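Side-chain contacts in KLLA0E08119p (Kluyveromyces lactis, PDB 3VA7), which probably catalyses the ATP- and biotin-dependent carboxylation of urea to urea-1-carboxylate, this chain being the urea carboxylase part of a larger two-enzyme polypeptide: residues A[264-269]-A[450-455]; A[446-451]-A[466-471]; A[855-860]-A[885-890]; A[865-870]-A[915-920]. All coordinates share one frame; numbering follows the deposited sequence.

Contact 1 (A[264-269]-A[450-455])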
loop_
_atom_site.group_PDB
_atom_site.type_symbol
_atom_site.label_atom_id
_atom_site.label_comp_id
_atom_site.label_asym_id
_atom_site.label_seq_id
_atom_site.Cartn_x
_atom_site.Cartn_y
_atom_site.Cartn_z
ATOM N N GLN A 264 -15.231 28.909 6.448
ATOM C CA GLN A 264 -14.955 27.717 7.224
ATOM C C GLN A 264 -13.619 27.889 7.959
ATOM O O GLN A 264 -12.570 28.106 7.334
ATOM C CB GLN A 264 -14.981 26.500 6.323
ATOM C CG GLN A 264 -16.265 26.367 5.515
ATOM C CD GLN A 264 -16.114 25.393 4.363
ATOM O OE1 GLN A 264 -15.938 24.194 4.580
ATOM N NE2 GLN A 264 -16.175 25.899 3.124
ATOM N N LYS A 265 -13.655 27.837 9.291
ATOM C CA LYS A 265 -12.479 28.212 10.071
ATOM C C LYS A 265 -11.326 27.243 9.816
ATOM O O LYS A 265 -11.592 26.059 9.584
ATOM C CB LYS A 265 -12.853 28.324 11.536
ATOM C CG LYS A 265 -14.060 29.236 11.712
ATOM C CD LYS A 265 -14.217 29.706 13.154
ATOM C CE LYS A 265 -15.193 28.853 13.883
ATOM N NZ LYS A 265 -15.954 29.648 14.883
ATOM N N VAL A 266 -10.079 27.751 9.763
ATOM C CA VAL A 266 -8.903 26.874 9.581
ATOM C C VAL A 266 -7.845 27.108 10.633
ATOM O O VAL A 266 -7.228 26.139 11.092
ATOM C CB VAL A 266 -8.248 26.846 8.132
ATOM C CG1 VAL A 266 -9.190 27.316 7.050
ATOM C CG2 VAL A 266 -7.023 27.663 8.064
ATOM N N ILE A 267 -7.644 28.372 11.030
ATOM C CA ILE A 267 -6.755 28.684 12.150
ATOM C C ILE A 267 -7.387 29.637 13.156
ATOM O O ILE A 267 -7.976 30.669 12.786
ATOM C CB ILE A 267 -5.362 29.247 11.683
ATOM C CG1 ILE A 267 -4.447 28.116 11.240
ATOM C CG2 ILE A 267 -4.629 30.056 12.766
ATOM C CD1 ILE A 267 -4.172 28.147 9.773
ATOM N N GLU A 268 -7.229 29.301 14.441
ATOM C CA GLU A 268 -7.719 30.158 15.516
ATOM C C GLU A 268 -6.632 30.431 16.530
ATOM O O GLU A 268 -5.682 29.670 16.641
ATOM C CB GLU A 268 -8.951 29.543 16.182
ATOM C CG GLU A 268 -9.946 28.900 15.210
ATOM C CD GLU A 268 -9.712 27.387 14.982
ATOM O OE1 GLU A 268 -8.776 26.780 15.555
ATOM O OE2 GLU A 268 -10.494 26.782 14.221
ATOM N N GLU A 269 -6.789 31.522 17.269
ATOM C CA GLU A 269 -5.811 31.954 18.272
ATOM C C GLU A 269 -6.416 32.726 19.484
ATOM O O GLU A 269 -7.504 33.308 19.420
ATOM C CB GLU A 269 -4.741 32.841 17.613
ATOM C CG GLU A 269 -5.224 34.251 17.242
ATOM C CD GLU A 269 -4.076 35.099 16.675
ATOM O OE1 GLU A 269 -4.203 35.651 15.511
ATOM O OE2 GLU A 269 -3.052 35.188 17.417
ATOM N N ARG A 450 0.837 25.195 6.276
ATOM C CA ARG A 450 2.240 25.568 6.544
ATOM C C ARG A 450 2.560 26.954 6.005
ATOM O O ARG A 450 3.141 27.821 6.694
ATOM C CB ARG A 450 3.176 24.557 5.893
ATOM C CG ARG A 450 3.677 23.504 6.825
ATOM C CD ARG A 450 4.017 22.318 6.014
ATOM N NE ARG A 450 4.275 21.182 6.869
ATOM C CZ ARG A 450 4.490 19.960 6.402
ATOM N NH1 ARG A 450 4.454 19.779 5.093
ATOM N NH2 ARG A 450 4.746 18.935 7.224
ATOM N N SER A 451 2.161 27.115 4.754
ATOM C CA SER A 451 2.192 28.351 4.034
ATOM C C SER A 451 1.452 29.487 4.784
ATOM O O SER A 451 2.010 30.586 4.932
ATOM C CB SER A 451 1.628 28.104 2.639
ATOM O OG SER A 451 0.895 29.231 2.221
ATOM N N ILE A 452 0.228 29.231 5.267
ATOM C CA ILE A 452 -0.491 30.242 6.087
ATOM C C ILE A 452 0.237 30.542 7.384
ATOM O O ILE A 452 0.677 31.654 7.570
ATOM C CB ILE A 452 -1.928 29.882 6.381
ATOM C CG1 ILE A 452 -2.738 29.787 5.094
ATOM C CG2 ILE A 452 -2.541 30.918 7.285
ATOM C CD1 ILE A 452 -4.096 29.220 5.328
ATOM N N ALA A 453 0.417 29.541 8.241
ATOM C CA ALA A 453 1.214 29.682 9.480
ATOM C C ALA A 453 2.530 30.430 9.256
ATOM O O ALA A 453 3.098 31.010 10.171
ATOM C CB ALA A 453 1.498 28.320 10.081
ATOM N N SER A 454 3.010 30.401 8.024
ATOM C CA SER A 454 4.324 30.976 7.674
ATOM C C SER A 454 4.302 32.372 7.127
ATOM O O SER A 454 5.352 32.990 7.023
ATOM C CB SER A 454 4.983 30.140 6.592
ATOM O OG SER A 454 5.806 29.264 7.280
ATOM N N SER A 455 3.119 32.805 6.698
ATOM C CA SER A 455 2.971 34.021 5.928
ATOM C C SER A 455 3.409 35.256 6.712
ATOM O O SER A 455 3.499 35.234 7.955
ATOM C CB SER A 455 1.534 34.150 5.425
ATOM O OG SER A 455 0.634 34.127 6.507
#
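Ile267 and Ile452 lie alongside each other and run in opposite directions, so the end of one side chain passes the branch point of the other. CD1 of Ile267 rests 4.1 Å from CG2 of Ile452, which is its methyl branch, while the longer arm of Ile452 reaches on to Val266, where its CD1 stands 4.3 Å from CG2 of the valine. The fork at CB explains this division of labour: with CG1 beside the backbone N (chi1 -62°) and CG2 anti to it, Ile452 offers one branch to each of two consecutive strand residues. Val266 and Ile267, though consecutive, both point toward the helix, consistent with the psi of -38° at Val266. Branched aliphatic residues suit this buried, wholly apolar meeting, across which no hydrogen bond passes. At the end of the helix, Ile452 O accepts two bonds, from Ser455 N and from Ser455 OG at 2.7 Å, the latter in the carbonyl plane on a lone pair. Ser455 in turn caps the next helix, 456-460, through Phe458 N. The contact sets helix 446-454 against strand 264-270 of the biotin carboxylase part, a strand paired with 249-261 and 362-372, whose Leu259, Ile364 and Ala366 touch Ile267; helix 423-435 packs on Ala453 through Leu430 and Leu434.

Contact 2 (A[446-451]-A[466-471])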
loop_
_atom_site.group_PDB
_atom_site.type_symbol
_atom_site.label_atom_id
_atom_site.label_comp_id
_atom_site.label_asym_id
_atom_site.label_seq_id
_atom_site.Cartn_x
_atom_site.Cartn_y
_atom_site.Cartn_z
ATOM N N ILE A 446 -1.979 20.097 4.837
ATOM C CA ILE A 446 -0.863 20.430 5.706
ATOM C C ILE A 446 -0.008 21.525 5.084
ATOM O O ILE A 446 0.403 22.468 5.744
ATOM C CB ILE A 446 -0.044 19.157 6.105
ATOM C CG1 ILE A 446 0.951 19.429 7.210
ATOM C CG2 ILE A 446 0.656 18.448 4.893
ATOM C CD1 ILE A 446 0.375 20.046 8.491
ATOM N N ASP A 447 0.259 21.373 3.798
ATOM C CA ASP A 447 1.104 22.280 3.071
ATOM C C ASP A 447 0.437 23.634 3.005
ATOM O O ASP A 447 1.088 24.627 3.200
ATOM C CB ASP A 447 1.392 21.776 1.641
ATOM C CG ASP A 447 2.413 22.651 0.931
ATOM O OD1 ASP A 447 3.541 22.705 1.442
ATOM O OD2 ASP A 447 2.077 23.336 -0.072
ATOM N N TYR A 448 -0.844 23.668 2.684
ATOM C CA TYR A 448 -1.652 24.895 2.770
ATOM C C TYR A 448 -1.573 25.566 4.165
ATOM O O TYR A 448 -1.322 26.760 4.287
ATOM C CB TYR A 448 -3.069 24.498 2.442
ATOM C CG TYR A 448 -4.102 25.545 2.612
ATOM C CD1 TYR A 448 -4.950 25.513 3.717
ATOM C CD2 TYR A 448 -4.304 26.529 1.634
ATOM C CE1 TYR A 448 -5.951 26.444 3.871
ATOM C CE2 TYR A 448 -5.301 27.481 1.778
ATOM C CZ TYR A 448 -6.127 27.432 2.899
ATOM O OH TYR A 448 -7.133 28.353 3.088
ATOM N N LEU A 449 -1.742 24.766 5.206
ATOM C CA LEU A 449 -1.569 25.235 6.582
ATOM C C LEU A 449 -0.200 25.835 6.809
ATOM O O LEU A 449 -0.095 26.861 7.468
ATOM C CB LEU A 449 -1.782 24.099 7.611
ATOM C CG LEU A 449 -3.137 23.803 8.261
ATOM C CD1 LEU A 449 -4.280 24.559 7.629
ATOM C CD2 LEU A 449 -3.389 22.303 8.286
ATOM N N ARG A 450 0.837 25.195 6.276
ATOM C CA ARG A 450 2.240 25.568 6.544
ATOM C C ARG A 450 2.560 26.954 6.005
ATOM O O ARG A 450 3.141 27.821 6.694
ATOM C CB ARG A 450 3.176 24.557 5.893
ATOM C CG ARG A 450 3.677 23.504 6.825
ATOM C CD ARG A 450 4.017 22.318 6.014
ATOM N NE ARG A 450 4.275 21.182 6.869
ATOM C CZ ARG A 450 4.490 19.960 6.402
ATOM N NH1 ARG A 450 4.454 19.779 5.093
ATOM N NH2 ARG A 450 4.746 18.935 7.224
ATOM N N SER A 451 2.161 27.115 4.754
ATOM C CA SER A 451 2.192 28.351 4.034
ATOM C C SER A 451 1.452 29.487 4.784
ATOM O O SER A 451 2.010 30.586 4.932
ATOM C CB SER A 451 1.628 28.104 2.639
ATOM O OG SER A 451 0.895 29.231 2.221
ATOM N N LYS A 466 -11.722 37.855 5.697
ATOM C CA LYS A 466 -11.685 37.924 4.241
ATOM C C LYS A 466 -10.381 37.364 3.626
ATOM O O LYS A 466 -10.386 36.844 2.496
ATOM C CB LYS A 466 -11.918 39.386 3.817
ATOM C CG LYS A 466 -12.507 39.574 2.423
ATOM C CD LYS A 466 -13.724 38.648 2.165
ATOM C CE LYS A 466 -13.714 38.148 0.679
ATOM N NZ LYS A 466 -14.904 37.338 0.290
ATOM N N VAL A 467 -9.291 37.452 4.390
ATOM C CA VAL A 467 -7.931 37.155 3.927
ATOM C C VAL A 467 -7.748 35.839 3.149
ATOM O O VAL A 467 -7.307 35.854 1.991
ATOM C CB VAL A 467 -6.926 37.234 5.096
ATOM C CG1 VAL A 467 -5.533 36.794 4.662
ATOM C CG2 VAL A 467 -6.879 38.642 5.644
ATOM N N LEU A 468 -8.082 34.716 3.784
ATOM C CA LEU A 468 -7.911 33.399 3.195
ATOM C C LEU A 468 -8.640 33.235 1.888
ATOM O O LEU A 468 -8.294 32.349 1.115
ATOM C CB LEU A 468 -8.395 32.315 4.149
ATOM C CG LEU A 468 -7.527 32.006 5.347
ATOM C CD1 LEU A 468 -7.818 30.598 5.760
ATOM C CD2 LEU A 468 -6.061 32.176 5.012
ATOM N N ASP A 469 -9.658 34.062 1.650
ATOM C CA ASP A 469 -10.396 34.028 0.378
ATOM C C ASP A 469 -9.628 34.571 -0.842
ATOM O O ASP A 469 -9.947 34.239 -1.996
ATOM C CB ASP A 469 -11.772 34.678 0.524
ATOM C CG ASP A 469 -12.818 33.684 0.958
ATOM O OD1 ASP A 469 -13.421 33.881 2.024
ATOM O OD2 ASP A 469 -13.015 32.668 0.250
ATOM N N SER A 470 -8.621 35.395 -0.573
ATOM C CA SER A 470 -7.696 35.875 -1.609
ATOM C C SER A 470 -6.226 35.563 -1.214
ATOM O O SER A 470 -5.319 36.410 -1.322
ATOM C CB SER A 470 -7.925 37.380 -1.916
ATOM O OG SER A 470 -7.947 38.182 -0.739
ATOM N N PHE A 471 -5.998 34.340 -0.734
ATOM C CA PHE A 471 -4.678 33.986 -0.255
ATOM C C PHE A 471 -3.930 33.285 -1.374
ATOM O O PHE A 471 -4.446 32.325 -2.004
ATOM C CB PHE A 471 -4.761 33.108 0.987
ATOM C CG PHE A 471 -3.422 32.708 1.533
ATOM C CD1 PHE A 471 -2.708 33.569 2.356
ATOM C CD2 PHE A 471 -2.884 31.460 1.230
ATOM C CE1 PHE A 471 -1.471 33.209 2.863
ATOM C CE2 PHE A 471 -1.651 31.092 1.728
ATOM C CZ PHE A 471 -0.934 31.977 2.550
#
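CG of Phe471 is anti to its backbone N and beside the carbonyl carbon (chi1 -180°), which turns the ring to Ser451; Tyr448 has CG in the same position (chi1 173°) and its OH reaches Leu468. The Phe471 ring presents its edge: Ser451 OG lies in the ring plane, 3.2 Å from CE2, with CZ almost as near. A hydroxyl oxygen facing ring C-H groups is electrostatically reasonable, and a small serine suits a place beside the ring edge. One turn earlier, Tyr448 and Leu468 cross obliquely, and the phenol oxygen OH stands 3.6 Å from the methyl carbon CD1 of the leucine. No hydrogen bond joins the two segments. Leucine suits this buried place, where its methyls meet Tyr448 and Ile452; Phe471 packs on Ile452 as well. The tyrosine ring also makes edge-to-face contacts with Phe377 and Tyr473, the latter hydrogen-bonding Asp447 OD2 through its OH. The chain thus folds the 3-10 turn 467-469 and the following loop back against helix 446-454, Asp469 adding a bond to Arg262 N, just before strand 264-270, while helix 423-435 packs on Leu449 through Leu434.

Contact 3 (A[855-860]-A[885-890])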
loop_
_atom_site.group_PDB
_atom_site.type_symbol
_atom_site.label_atom_id
_atom_site.label_comp_id
_atom_site.label_asym_id
_atom_site.label_seq_id
_atom_site.Cartn_x
_atom_site.Cartn_y
_atom_site.Cartn_z
ATOM N N LEU A 855 16.825 -34.860 -5.085
ATOM C CA LEU A 855 15.599 -34.052 -5.283
ATOM C C LEU A 855 14.431 -34.642 -4.432
ATOM O O LEU A 855 13.668 -35.533 -4.847
ATOM C CB LEU A 855 15.262 -33.828 -6.778
ATOM C CG LEU A 855 16.365 -33.388 -7.804
ATOM C CD1 LEU A 855 15.808 -33.188 -9.236
ATOM C CD2 LEU A 855 17.239 -32.156 -7.399
ATOM N N GLU A 856 14.337 -34.119 -3.213
ATOM C CA GLU A 856 13.759 -34.841 -2.104
ATOM C C GLU A 856 13.613 -33.888 -0.910
ATOM O O GLU A 856 14.455 -32.975 -0.704
ATOM C CB GLU A 856 14.715 -35.941 -1.699
ATOM C CG GLU A 856 14.124 -36.968 -0.807
ATOM C CD GLU A 856 13.419 -38.041 -1.606
ATOM O OE1 GLU A 856 13.130 -39.111 -1.003
ATOM O OE2 GLU A 856 13.170 -37.809 -2.834
ATOM N N PHE A 857 12.555 -34.078 -0.132
ATOM C CA PHE A 857 12.394 -33.285 1.029
ATOM C C PHE A 857 12.869 -34.153 2.171
ATOM O O PHE A 857 12.717 -35.386 2.122
ATOM C CB PHE A 857 10.953 -32.862 1.244
ATOM C CG PHE A 857 10.686 -32.412 2.625
ATOM C CD1 PHE A 857 11.022 -31.134 3.021
ATOM C CD2 PHE A 857 10.142 -33.294 3.562
ATOM C CE1 PHE A 857 10.788 -30.709 4.317
ATOM C CE2 PHE A 857 9.922 -32.896 4.901
ATOM C CZ PHE A 857 10.255 -31.600 5.288
ATOM N N ASP A 858 13.421 -33.476 3.185
ATOM C CA ASP A 858 13.942 -34.039 4.404
ATOM C C ASP A 858 14.026 -32.857 5.376
ATOM O O ASP A 858 14.785 -31.926 5.137
ATOM C CB ASP A 858 15.334 -34.643 4.117
ATOM C CG ASP A 858 16.002 -35.210 5.361
ATOM O OD1 ASP A 858 16.947 -36.026 5.222
ATOM O OD2 ASP A 858 15.609 -34.812 6.477
ATOM N N LEU A 859 13.234 -32.870 6.445
ATOM C CA LEU A 859 13.295 -31.805 7.448
ATOM C C LEU A 859 14.701 -31.444 7.937
ATOM O O LEU A 859 14.958 -30.266 8.221
ATOM C CB LEU A 859 12.487 -32.160 8.678
ATOM C CG LEU A 859 11.214 -31.398 9.047
ATOM C CD1 LEU A 859 10.753 -31.845 10.404
ATOM C CD2 LEU A 859 11.411 -29.914 9.025
ATOM N N ASN A 860 15.604 -32.430 8.062
ATOM C CA ASN A 860 16.938 -32.142 8.583
ATOM C C ASN A 860 17.696 -31.089 7.770
ATOM O O ASN A 860 18.319 -30.154 8.331
ATOM C CB ASN A 860 17.751 -33.416 8.722
ATOM C CG ASN A 860 17.408 -34.179 9.997
ATOM O OD1 ASN A 860 17.207 -33.597 11.078
ATOM N ND2 ASN A 860 17.303 -35.485 9.865
ATOM N N GLN A 885 16.387 -18.552 2.254
ATOM C CA GLN A 885 15.927 -19.955 2.467
ATOM C C GLN A 885 14.814 -20.483 1.537
ATOM O O GLN A 885 13.721 -19.868 1.432
ATOM C CB GLN A 885 15.413 -20.151 3.888
ATOM C CG GLN A 885 16.258 -21.030 4.620
ATOM C CD GLN A 885 15.639 -21.741 5.792
ATOM O OE1 GLN A 885 15.379 -22.949 5.725
ATOM N NE2 GLN A 885 15.523 -21.035 6.921
ATOM N N GLY A 886 15.097 -21.630 0.907
ATOM C CA GLY A 886 14.073 -22.415 0.250
ATOM C C GLY A 886 13.909 -23.791 0.901
ATOM O O GLY A 886 14.408 -24.040 1.989
ATOM N N VAL A 887 13.261 -24.716 0.214
ATOM C CA VAL A 887 12.897 -25.965 0.840
ATOM C C VAL A 887 14.105 -26.843 1.145
ATOM O O VAL A 887 14.188 -27.432 2.229
ATOM C CB VAL A 887 11.859 -26.721 -0.002
ATOM C CG1 VAL A 887 11.817 -28.222 0.406
ATOM C CG2 VAL A 887 10.480 -25.988 0.108
ATOM N N ARG A 888 15.045 -26.908 0.215
ATOM C CA ARG A 888 16.218 -27.740 0.406
ATOM C C ARG A 888 17.484 -27.001 -0.140
ATOM O O ARG A 888 18.484 -27.613 -0.501
ATOM C CB ARG A 888 15.997 -29.056 -0.345
ATOM C CG ARG A 888 15.851 -28.847 -1.827
ATOM C CD ARG A 888 15.712 -30.151 -2.508
ATOM N NE ARG A 888 16.958 -30.659 -3.082
ATOM C CZ ARG A 888 17.386 -30.408 -4.309
ATOM N NH1 ARG A 888 16.721 -29.620 -5.119
ATOM N NH2 ARG A 888 18.511 -30.960 -4.724
ATOM N N SER A 889 17.403 -25.678 -0.199
ATOM C CA SER A 889 18.397 -24.880 -0.844
ATOM C C SER A 889 18.456 -23.522 -0.159
ATOM O O SER A 889 17.616 -23.195 0.711
ATOM C CB SER A 889 18.024 -24.703 -2.302
ATOM O OG SER A 889 16.980 -23.730 -2.315
ATOM N N VAL A 890 19.451 -22.723 -0.542
ATOM C CA VAL A 890 19.509 -21.342 -0.067
ATOM C C VAL A 890 20.195 -20.582 -1.135
ATOM O O VAL A 890 21.146 -21.066 -1.781
ATOM C CB VAL A 890 20.289 -21.164 1.317
ATOM C CG1 VAL A 890 21.686 -21.893 1.279
ATOM C CG2 VAL A 890 20.451 -19.663 1.708
HETATM O O HOH W 1 14.410 -30.038 2.989
#
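Arg888 reaches Glu856 and Leu855 with the outer half of its side chain. From CB the chain sets out toward 855-860, its CG lying between the backbone N and the carbonyl carbon (chi1 63°); it runs straight as far as CD, which passes 3.6 Å from Glu856 O. There it bends (chi3 -98°), and NE turns to donate to Tyr852 O, its main polar partner. Leu855 CA lies over the centre of one guanidinium face, and its CD2 sits beside NH1 and NH2, 3.6 Å from CZ; NH2 also makes a weak hydrogen bond to Gly853 O. Arginine fits because it joins an apolar stem to a flat guanidinium with several N-H donors. A methionine in its place would probably leave Tyr852 O without its side-chain donor and Leu855 without the flat group it covers. Nearby, Phe857 and Val887 cross at about a right angle, with Val887 CG1 at the ring edge, 4.0 Å from CD1. A water donates to both Asp858 O and Val887 O, 2.9 and 2.7 Å away, tying backbone to backbone. Asp858 is also the N-cap of helix 859-875, its OD2 accepting from Asn860 N at 2.9 Å from above the carboxylate plane. Within the carboxyltransferase part, the contact joins the start of that helix to the turn between strands 880-885 and 889-894, with strand 847-852 alongside and Leu987 of strand 984-989 touching Phe857 and Val887.

Contact 4 (A[865-870]-A[915-920])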
loop_
_atom_site.group_PDB
_atom_site.type_symbol
_atom_site.label_atom_id
_atom_site.label_comp_id
_atom_site.label_asym_id
_atom_site.label_seq_id
_atom_site.Cartn_x
_atom_site.Cartn_y
_atom_site.Cartn_z
ATOM N N ILE A 865 20.184 -25.722 6.531
ATOM C CA ILE A 865 20.244 -24.436 5.819
ATOM C C ILE A 865 20.319 -23.368 6.888
ATOM O O ILE A 865 21.050 -22.357 6.774
ATOM C CB ILE A 865 18.990 -24.220 4.959
ATOM C CG1 ILE A 865 18.945 -25.273 3.832
ATOM C CG2 ILE A 865 18.847 -22.736 4.485
ATOM C CD1 ILE A 865 17.550 -25.388 3.270
ATOM N N ASN A 866 19.595 -23.604 7.970
ATOM C CA ASN A 866 19.643 -22.637 9.011
ATOM C C ASN A 866 21.101 -22.559 9.572
ATOM O O ASN A 866 21.589 -21.472 9.932
ATOM C CB ASN A 866 18.594 -22.962 10.038
ATOM C CG ASN A 866 18.981 -22.522 11.363
ATOM O OD1 ASN A 866 18.540 -21.494 11.872
ATOM N ND2 ASN A 866 19.852 -23.300 11.969
ATOM N N ARG A 867 21.811 -23.684 9.567
ATOM C CA ARG A 867 23.144 -23.771 10.187
ATOM C C ARG A 867 24.194 -23.153 9.214
ATOM O O ARG A 867 25.072 -22.425 9.642
ATOM C CB ARG A 867 23.488 -25.240 10.576
ATOM C CG ARG A 867 23.009 -25.783 11.926
ATOM C CD ARG A 867 22.161 -24.775 12.767
ATOM N NE ARG A 867 22.897 -24.069 13.806
ATOM C CZ ARG A 867 22.531 -22.934 14.407
ATOM N NH1 ARG A 867 21.400 -22.284 14.089
ATOM N NH2 ARG A 867 23.341 -22.415 15.350
ATOM N N LEU A 868 24.098 -23.445 7.914
ATOM C CA LEU A 868 24.911 -22.761 6.909
ATOM C C LEU A 868 24.828 -21.239 7.074
ATOM O O LEU A 868 25.852 -20.584 7.124
ATOM C CB LEU A 868 24.536 -23.190 5.471
ATOM C CG LEU A 868 25.425 -22.549 4.411
ATOM C CD1 LEU A 868 26.869 -22.929 4.699
ATOM C CD2 LEU A 868 25.115 -22.990 2.964
ATOM N N ILE A 869 23.617 -20.695 7.206
ATOM C CA ILE A 869 23.420 -19.277 7.329
ATOM C C ILE A 869 24.149 -18.846 8.562
ATOM O O ILE A 869 24.780 -17.789 8.574
ATOM C CB ILE A 869 21.892 -18.896 7.423
ATOM C CG1 ILE A 869 21.183 -19.071 6.051
ATOM C CG2 ILE A 869 21.704 -17.494 7.986
ATOM C CD1 ILE A 869 19.689 -19.070 6.114
ATOM N N HIS A 870 24.064 -19.665 9.601
ATOM C CA HIS A 870 24.682 -19.338 10.869
ATOM C C HIS A 870 26.219 -19.318 10.735
ATOM O O HIS A 870 26.873 -18.473 11.317
ATOM C CB HIS A 870 24.199 -20.299 11.947
ATOM C CG HIS A 870 24.992 -20.246 13.207
ATOM N ND1 HIS A 870 24.786 -19.286 14.181
ATOM C CD2 HIS A 870 25.991 -21.046 13.671
ATOM C CE1 HIS A 870 25.622 -19.494 15.188
ATOM N NE2 HIS A 870 26.359 -20.561 14.905
ATOM N N ILE A 915 29.568 -27.196 9.729
ATOM C CA ILE A 915 28.220 -27.342 10.264
ATOM C C ILE A 915 28.199 -28.606 11.147
ATOM O O ILE A 915 28.513 -29.691 10.665
ATOM C CB ILE A 915 27.196 -27.433 9.078
ATOM C CG1 ILE A 915 27.072 -26.061 8.380
ATOM C CG2 ILE A 915 25.832 -28.054 9.529
ATOM C CD1 ILE A 915 26.574 -26.103 6.915
ATOM N N GLN A 916 27.872 -28.463 12.430
ATOM C CA GLN A 916 27.750 -29.659 13.300
ATOM C C GLN A 916 26.382 -29.634 13.956
ATOM O O GLN A 916 26.007 -28.634 14.615
ATOM C CB GLN A 916 28.824 -29.796 14.455
ATOM C CG GLN A 916 30.209 -29.114 14.311
ATOM C CD GLN A 916 31.352 -29.956 13.571
ATOM O OE1 GLN A 916 31.091 -30.714 12.618
ATOM N NE2 GLN A 916 32.615 -29.754 13.999
ATOM N N PHE A 917 25.657 -30.740 13.838
ATOM C CA PHE A 917 24.414 -30.875 14.634
ATOM C C PHE A 917 23.968 -32.326 14.644
ATOM O O PHE A 917 24.438 -33.138 13.837
ATOM C CB PHE A 917 23.276 -29.909 14.164
ATOM C CG PHE A 917 22.690 -30.286 12.854
ATOM C CD1 PHE A 917 21.544 -31.084 12.785
ATOM C CD2 PHE A 917 23.311 -29.932 11.672
ATOM C CE1 PHE A 917 21.032 -31.479 11.544
ATOM C CE2 PHE A 917 22.774 -30.321 10.454
ATOM C CZ PHE A 917 21.650 -31.088 10.401
ATOM N N ASP A 918 23.085 -32.658 15.571
ATOM C CA ASP A 918 22.562 -34.034 15.618
ATOM C C ASP A 918 21.048 -34.065 15.354
ATOM O O ASP A 918 20.334 -33.038 15.462
ATOM C CB ASP A 918 22.896 -34.728 16.959
ATOM C CG ASP A 918 22.227 -34.055 18.157
ATOM O OD1 ASP A 918 22.540 -34.422 19.287
ATOM O OD2 ASP A 918 21.399 -33.138 18.006
ATOM N N LYS A 919 20.578 -35.268 15.043
ATOM C CA LYS A 919 19.173 -35.523 14.747
ATOM C C LYS A 919 18.235 -34.908 15.820
ATOM O O LYS A 919 17.081 -34.618 15.525
ATOM C CB LYS A 919 18.933 -37.025 14.446
ATOM C CG LYS A 919 18.832 -37.939 15.656
ATOM C CD LYS A 919 19.162 -39.409 15.340
ATOM C CE LYS A 919 19.588 -40.199 16.626
ATOM N NZ LYS A 919 18.698 -39.964 17.849
ATOM N N ASN A 920 18.753 -34.602 17.009
ATOM C CA ASN A 920 17.895 -34.091 18.098
ATOM C C ASN A 920 17.686 -32.603 18.227
ATOM O O ASN A 920 17.314 -32.134 19.322
ATOM C CB ASN A 920 18.330 -34.640 19.470
ATOM C CG ASN A 920 18.388 -36.173 19.504
ATOM O OD1 ASN A 920 18.170 -36.858 18.489
ATOM N ND2 ASN A 920 18.726 -36.705 20.657
#
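Ile915 sits against the helix at Leu868 and Arg867, and here the packing is close. Its CD1 is 3.7 Å from Leu868 CA and 3.8 Å from Leu868 CB, while its other branch, CG2, lies 3.8 Å from Arg867 CB. The two ends of a beta-branched side chain therefore straddle neighbouring residues of one helical turn. With an alanine at Ile915 both branches would go, and a gap would probably open beside Leu868 and the stem of Arg867. Toward the solvent side the fit loosens. Arg867 touches Phe917 only through CG, obliquely and 4.2 Å from CD2, and its charged end bends away (chi2 2°, chi3 -99°), leaving the guanidinium and phenyl planes 80° apart. The guanidinium turns instead to its own helix, where NH2 lies 3.3 Å above the centre of the His870 ring. Phe917 is held by an edge-to-face contact with Tyr863, and beyond it Asp918 and Lys919 are exposed. No hydrogen bond crosses between the segments. The chemistry implies mainly apolar, partly buried packing, centred on Ile915 with a marginal share from Phe917, that holds this carboxyltransferase loop to helix 859-875 while the guanidinium turns away over His870.

In the fold
Contact 1 closes a long excursion of the biotin carboxylase part, bringing strand 264-270 to helix 446-454. Contact 2 opens on that same helix, sharing Arg450 and Ser451, and closes a short loop at 466-471; the two adjoin at the helix, and Val266 CG1 also packs on Leu468 CD1, making one cluster of strand, helix and loop. Further along, in the carboxyltransferase part, contacts 3 and 4 cross: 855-860 meets 885-890, while 865-870, lying between them, meets 915-920. Both use helix 859-875, and Ile865 packs against Gln885. About 61 Å separates the centres of contacts 1 and 3, on opposite sides of the chain's centre.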